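Local coordinates for methionine-binding lipoprotein MetQ (PDB 4GOT), which probably binds methionine and passes it to the membrane permease of the MetNPQ ABC transporter, which also takes part in methionine sulfoxide uptake, at residues A106-M120 against A166-N178. Sequence-based numbering, arbitrary orientation.
Sequences ATIILTNNVAEQGRM and AYENKEGDAVFIN. With MSE (selenomethionine), chain B.
F176 and M120, a selenomethionine, meet where two neighbouring parallel strands, 107-111 and 174-177, run toward the ligand cleft of this periplasmic-binding-protein fold. CB of M120 stands over the centre of the F176 ring, 3.8 Å from the centroid, and the selenium lies over the ring too, a Met-aromatic contact. With CG anti to its carbonyl carbon (chi1 -73°), F176 swings its ring beneath helix 117-126 and brings CE1 to 3.7 Å from CG2 of I108; a flat ring suits this layer between strand and helix. A leucine in its place would probably leave a gap under M120 and free the selenium-bearing chain to turn. On the sheet face opposite I108, the beta-branched I109 and V175 run alongside each other, CG1 of the first 3.7 Å from CG2 of the second. The strands are joined by I109 N to A174 O, almost straight at 179°, and F176 N to I109 O. At the other end, D173 accepts from T107 N through OD2, 2.9 Å away and on the anti side, while a side chain at G172 would run into CG1 of I109. Beyond the strand ends, N113, E116, R119 and N178 line the pocket. E116 OE2, which also bonds H62, salt-bridges R119 in the guanidinium plane, helping to position the arginine. R119 NH1 then donates to OXT of the bound selenomethionine at 2.8 Å.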
loop_
_atom_site.group_PDB
_atom_site.type_symbol
_atom_site.label_atom_id
_atom_site.label_comp_id
_atom_site.label_asym_id
_atom_site.label_seq_id
_atom_site.Cartn_x
_atom_site.Cartn_y
_atom_site.Cartn_z
ATOM N N ALA A 106 -17.849 18.244 7.770
ATOM C CA ALA A 106 -16.574 18.167 7.070
ATOM C C ALA A 106 -16.602 17.010 6.052
ATOM O O ALA A 106 -17.289 15.983 6.274
ATOM C CB ALA A 106 -15.408 18.033 8.054
ATOM N N THR A 107 -15.906 17.241 4.932
ATOM C CA THR A 107 -15.728 16.279 3.810
ATOM C C THR A 107 -14.382 15.556 3.915
ATOM O O THR A 107 -13.295 16.203 3.954
ATOM C CB THR A 107 -15.693 16.946 2.424
ATOM O OG1 THR A 107 -16.946 17.559 2.136
ATOM C CG2 THR A 107 -15.379 15.895 1.324
ATOM N N ILE A 108 -14.474 14.223 3.925
ATOM C CA ILE A 108 -13.328 13.313 4.012
ATOM C C ILE A 108 -13.170 12.687 2.630
ATOM O O ILE A 108 -14.118 12.107 2.108
ATOM C CB ILE A 108 -13.513 12.223 5.095
ATOM C CG1 ILE A 108 -13.788 12.836 6.485
ATOM C CG2 ILE A 108 -12.285 11.337 5.201
ATOM C CD1 ILE A 108 -12.702 13.741 7.014
ATOM N N ILE A 109 -11.988 12.864 2.027
ATOM C CA ILE A 109 -11.664 12.235 0.740
ATOM C C ILE A 109 -10.958 10.891 1.010
ATOM O O ILE A 109 -9.749 10.816 1.311
ATOM C CB ILE A 109 -10.763 13.105 -0.184
ATOM C CG1 ILE A 109 -11.257 14.565 -0.243
ATOM C CG2 ILE A 109 -10.617 12.480 -1.583
ATOM C CD1 ILE A 109 -12.571 14.763 -0.969
ATOM N N LEU A 110 -11.761 9.849 0.892
ATOM C CA LEU A 110 -11.334 8.459 0.868
ATOM C C LEU A 110 -10.746 8.133 -0.497
ATOM O O LEU A 110 -11.046 8.811 -1.483
ATOM C CB LEU A 110 -12.565 7.561 1.047
ATOM C CG LEU A 110 -13.402 7.720 2.327
ATOM C CD1 LEU A 110 -14.592 6.762 2.261
ATOM C CD2 LEU A 110 -12.533 7.439 3.560
ATOM N N THR A 111 -9.915 7.092 -0.557
ATOM C CA THR A 111 -9.569 6.527 -1.864
ATOM C C THR A 111 -10.710 5.563 -2.206
ATOM O O THR A 111 -11.491 5.154 -1.318
ATOM C CB THR A 111 -8.149 5.879 -1.900
ATOM O OG1 THR A 111 -8.204 4.515 -1.501
ATOM C CG2 THR A 111 -7.120 6.649 -1.026
ATOM N N ASN A 112 -10.789 5.210 -3.482
ATOM C CA ASN A 112 -11.786 4.273 -3.991
ATOM C C ASN A 112 -11.291 2.796 -3.962
ATOM O O ASN A 112 -11.942 1.925 -4.508
ATOM C CB ASN A 112 -12.275 4.716 -5.394
ATOM C CG ASN A 112 -11.216 4.573 -6.476
ATOM O OD1 ASN A 112 -10.154 3.999 -6.254
ATOM N ND2 ASN A 112 -11.516 5.088 -7.664
ATOM N N ASN A 113 -10.180 2.540 -3.256
ATOM C CA ASN A 113 -9.606 1.200 -3.055
ATOM C C ASN A 113 -10.541 0.397 -2.133
ATOM O O ASN A 113 -10.525 0.590 -0.906
ATOM C CB ASN A 113 -8.195 1.389 -2.420
ATOM C CG ASN A 113 -7.369 0.126 -2.334
ATOM O OD1 ASN A 113 -7.871 -0.990 -2.195
ATOM N ND2 ASN A 113 -6.058 0.314 -2.390
ATOM N N VAL A 114 -11.365 -0.466 -2.729
ATOM C CA VAL A 114 -12.368 -1.236 -2.000
ATOM C C VAL A 114 -11.764 -1.964 -0.796
ATOM O O VAL A 114 -12.308 -1.888 0.316
ATOM C CB VAL A 114 -13.060 -2.271 -2.898
ATOM C CG1 VAL A 114 -14.024 -3.134 -2.085
ATOM C CG2 VAL A 114 -13.771 -1.596 -4.079
ATOM N N ALA A 115 -10.631 -2.654 -1.028
ATOM C CA ALA A 115 -9.904 -3.388 0.013
ATOM C C ALA A 115 -9.453 -2.547 1.208
ATOM O O ALA A 115 -9.275 -3.081 2.326
ATOM C CB ALA A 115 -8.697 -4.069 -0.612
ATOM N N GLU A 116 -9.267 -1.242 1.007
ATOM C CA GLU A 116 -8.768 -0.377 2.076
ATOM C C GLU A 116 -9.855 0.451 2.769
ATOM O O GLU A 116 -9.536 1.338 3.532
ATOM C CB GLU A 116 -7.684 0.555 1.542
ATOM C CG GLU A 116 -6.400 -0.193 1.213
ATOM C CD GLU A 116 -5.183 0.707 1.202
ATOM O OE1 GLU A 116 -5.319 1.863 0.721
ATOM O OE2 GLU A 116 -4.101 0.248 1.684
ATOM N N GLN A 117 -11.137 0.166 2.516
ATOM C CA GLN A 117 -12.188 0.970 3.130
ATOM C C GLN A 117 -12.164 0.857 4.653
ATOM O O GLN A 117 -12.369 1.859 5.335
ATOM C CB GLN A 117 -13.570 0.583 2.607
ATOM C CG GLN A 117 -13.763 0.855 1.099
ATOM C CD GLN A 117 -13.614 2.317 0.706
ATOM O OE1 GLN A 117 -12.643 2.708 -0.001
ATOM N NE2 GLN A 117 -14.546 3.148 1.178
ATOM N N GLY A 118 -11.933 -0.342 5.179
ATOM C CA GLY A 118 -11.830 -0.543 6.631
ATOM C C GLY A 118 -10.568 0.095 7.231
ATOM O O GLY A 118 -10.586 0.621 8.353
ATOM N N ARG A 119 -9.472 0.088 6.471
ATOM C CA ARG A 119 -8.190 0.686 6.923
ATOM C C ARG A 119 -8.352 2.207 7.186
ATOM O O ARG A 119 -7.934 2.724 8.193
ATOM C CB ARG A 119 -7.112 0.451 5.863
ATOM C CG ARG A 119 -5.705 0.811 6.287
ATOM C CD ARG A 119 -4.700 0.598 5.163
ATOM N NE ARG A 119 -3.357 0.787 5.690
ATOM C CZ ARG A 119 -2.246 0.803 4.956
ATOM N NH1 ARG A 119 -2.266 0.639 3.632
ATOM N NH2 ARG A 119 -1.084 0.997 5.578
HETATM N N MSE A 120 -8.938 2.907 6.221
HETATM C CA MSE A 120 -9.308 4.327 6.345
HETATM C C MSE A 120 -10.275 4.637 7.481
HETATM O O MSE A 120 -10.006 5.498 8.334
HETATM C CB MSE A 120 -9.910 4.800 5.005
HETATM C CG MSE A 120 -8.906 4.716 3.902
HETATM SE SE MSE A 120 -9.666 5.109 2.180
HETATM C CE MSE A 120 -9.871 3.419 1.227
ATOM N N ALA A 166 -6.208 15.871 -4.935
ATOM C CA ALA A 166 -7.363 16.306 -4.160
ATOM C C ALA A 166 -6.901 17.120 -2.955
ATOM O O ALA A 166 -7.541 18.118 -2.569
ATOM C CB ALA A 166 -8.230 15.105 -3.710
ATOM N N TYR A 167 -5.780 16.688 -2.378
ATOM C CA TYR A 167 -5.095 17.387 -1.266
ATOM C C TYR A 167 -4.593 18.763 -1.687
ATOM O O TYR A 167 -4.970 19.769 -1.085
ATOM C CB TYR A 167 -3.972 16.493 -0.732
ATOM C CG TYR A 167 -2.893 17.196 0.069
ATOM C CD1 TYR A 167 -3.128 17.643 1.368
ATOM C CD2 TYR A 167 -1.636 17.372 -0.468
ATOM C CE1 TYR A 167 -2.130 18.265 2.105
ATOM C CE2 TYR A 167 -0.635 17.996 0.250
ATOM C CZ TYR A 167 -0.889 18.440 1.528
ATOM O OH TYR A 167 0.128 19.051 2.179
ATOM N N GLU A 168 -3.794 18.832 -2.739
ATOM C CA GLU A 168 -3.325 20.131 -3.250
ATOM C C GLU A 168 -4.447 21.085 -3.669
ATOM O O GLU A 168 -4.343 22.269 -3.459
ATOM C CB GLU A 168 -2.394 19.930 -4.440
ATOM C CG GLU A 168 -1.003 19.485 -4.034
ATOM C CD GLU A 168 -0.233 18.820 -5.166
ATOM O OE1 GLU A 168 -0.565 19.027 -6.363
ATOM O OE2 GLU A 168 0.711 18.077 -4.850
ATOM N N ASN A 169 -5.520 20.541 -4.264
ATOM C CA ASN A 169 -6.720 21.305 -4.716
ATOM C C ASN A 169 -7.677 21.703 -3.597
ATOM O O ASN A 169 -8.665 22.383 -3.838
ATOM C CB ASN A 169 -7.519 20.455 -5.719
ATOM C CG ASN A 169 -6.720 20.119 -6.978
ATOM O OD1 ASN A 169 -5.783 20.820 -7.306
ATOM N ND2 ASN A 169 -7.079 19.021 -7.664
ATOM N N LYS A 170 -7.431 21.206 -2.386
ATOM C CA LYS A 170 -8.290 21.473 -1.244
ATOM C C LYS A 170 -9.733 21.054 -1.521
ATOM O O LYS A 170 -10.666 21.751 -1.150
ATOM C CB LYS A 170 -8.186 22.957 -0.841
ATOM C CG LYS A 170 -6.740 23.417 -0.645
ATOM C CD LYS A 170 -6.625 24.779 0.033
ATOM C CE LYS A 170 -6.852 25.921 -0.948
ATOM N NZ LYS A 170 -5.667 26.263 -1.789
ATOM N N GLU A 171 -9.891 19.915 -2.189
ATOM C CA GLU A 171 -11.212 19.390 -2.556
ATOM C C GLU A 171 -12.007 18.882 -1.368
ATOM O O GLU A 171 -13.215 18.680 -1.459
ATOM C CB GLU A 171 -11.057 18.168 -3.450
ATOM C CG GLU A 171 -10.995 18.455 -4.902
ATOM C CD GLU A 171 -10.541 17.244 -5.675
ATOM O OE1 GLU A 171 -10.997 16.073 -5.447
ATOM O OE2 GLU A 171 -9.697 17.499 -6.528
ATOM N N GLY A 172 -11.333 18.552 -0.294
ATOM C CA GLY A 172 -12.037 18.159 0.912
ATOM C C GLY A 172 -11.340 18.780 2.089
ATOM O O GLY A 172 -10.351 19.481 1.935
ATOM N N ASP A 173 -11.850 18.510 3.274
ATOM C CA ASP A 173 -11.213 18.982 4.506
ATOM C C ASP A 173 -9.973 18.161 4.952
ATOM O O ASP A 173 -9.058 18.692 5.604
ATOM C CB ASP A 173 -12.282 19.072 5.622
ATOM C CG ASP A 173 -13.354 20.117 5.303
ATOM O OD1 ASP A 173 -12.955 21.261 4.982
ATOM O OD2 ASP A 173 -14.567 19.802 5.341
ATOM N N ALA A 174 -9.981 16.873 4.611
ATOM C CA ALA A 174 -8.951 15.913 4.986
ATOM C C ALA A 174 -8.947 14.828 3.907
ATOM O O ALA A 174 -9.997 14.514 3.309
ATOM C CB ALA A 174 -9.233 15.313 6.378
ATOM N N VAL A 175 -7.761 14.303 3.623
ATOM C CA VAL A 175 -7.545 13.414 2.439
ATOM C C VAL A 175 -6.609 12.256 2.776
ATOM O O VAL A 175 -5.528 12.475 3.355
ATOM C CB VAL A 175 -6.948 14.197 1.224
ATOM C CG1 VAL A 175 -6.788 13.244 0.040
ATOM C CG2 VAL A 175 -7.808 15.408 0.862
ATOM N N PHE A 176 -7.043 11.017 2.466
ATOM C CA PHE A 176 -6.190 9.813 2.618
ATOM C C PHE A 176 -5.236 9.679 1.441
ATOM O O PHE A 176 -5.669 9.793 0.290
ATOM C CB PHE A 176 -7.013 8.524 2.743
ATOM C CG PHE A 176 -7.706 8.376 4.084
ATOM C CD1 PHE A 176 -8.973 8.913 4.280
ATOM C CD2 PHE A 176 -7.114 7.695 5.128
ATOM C CE1 PHE A 176 -9.631 8.802 5.516
ATOM C CE2 PHE A 176 -7.767 7.566 6.363
ATOM C CZ PHE A 176 -9.027 8.114 6.556
ATOM N N ILE A 177 -3.947 9.469 1.728
ATOM C CA ILE A 177 -2.935 9.220 0.661
ATOM C C ILE A 177 -2.043 8.028 1.123
ATOM O O ILE A 177 -1.459 8.037 2.239
ATOM C CB ILE A 177 -2.037 10.456 0.328
ATOM C CG1 ILE A 177 -2.844 11.774 0.277
ATOM C CG2 ILE A 177 -1.314 10.233 -1.000
ATOM C CD1 ILE A 177 -2.013 13.041 0.090
ATOM N N ASN A 178 -1.948 7.010 0.270
ATOM C CA ASN A 178 -1.076 5.854 0.504
ATOM C C ASN A 178 0.364 6.361 0.450
ATOM O O ASN A 178 0.673 7.175 -0.418
ATOM C CB ASN A 178 -1.247 4.806 -0.608
ATOM C CG ASN A 178 -2.629 4.144 -0.618
ATOM O OD1 ASN A 178 -2.861 3.163 0.088
ATOM N ND2 ASN A 178 -3.539 4.682 -1.400
HETATM N N MSE B 300 1.690 0.590 -1.018
HETATM C CA MSE B 300 0.258 0.774 -0.639
HETATM C C MSE B 300 0.042 0.835 0.911
HETATM O O MSE B 300 0.547 -0.036 1.567
HETATM O OXT MSE B 300 -0.647 1.679 1.537
HETATM C CB MSE B 300 -0.550 -0.406 -1.200
HETATM C CG MSE B 300 -2.038 -0.247 -1.175
HETATM SE SE MSE B 300 -2.999 -1.893 -1.713
HETATM C CE MSE B 300 -2.684 -1.740 -3.780
#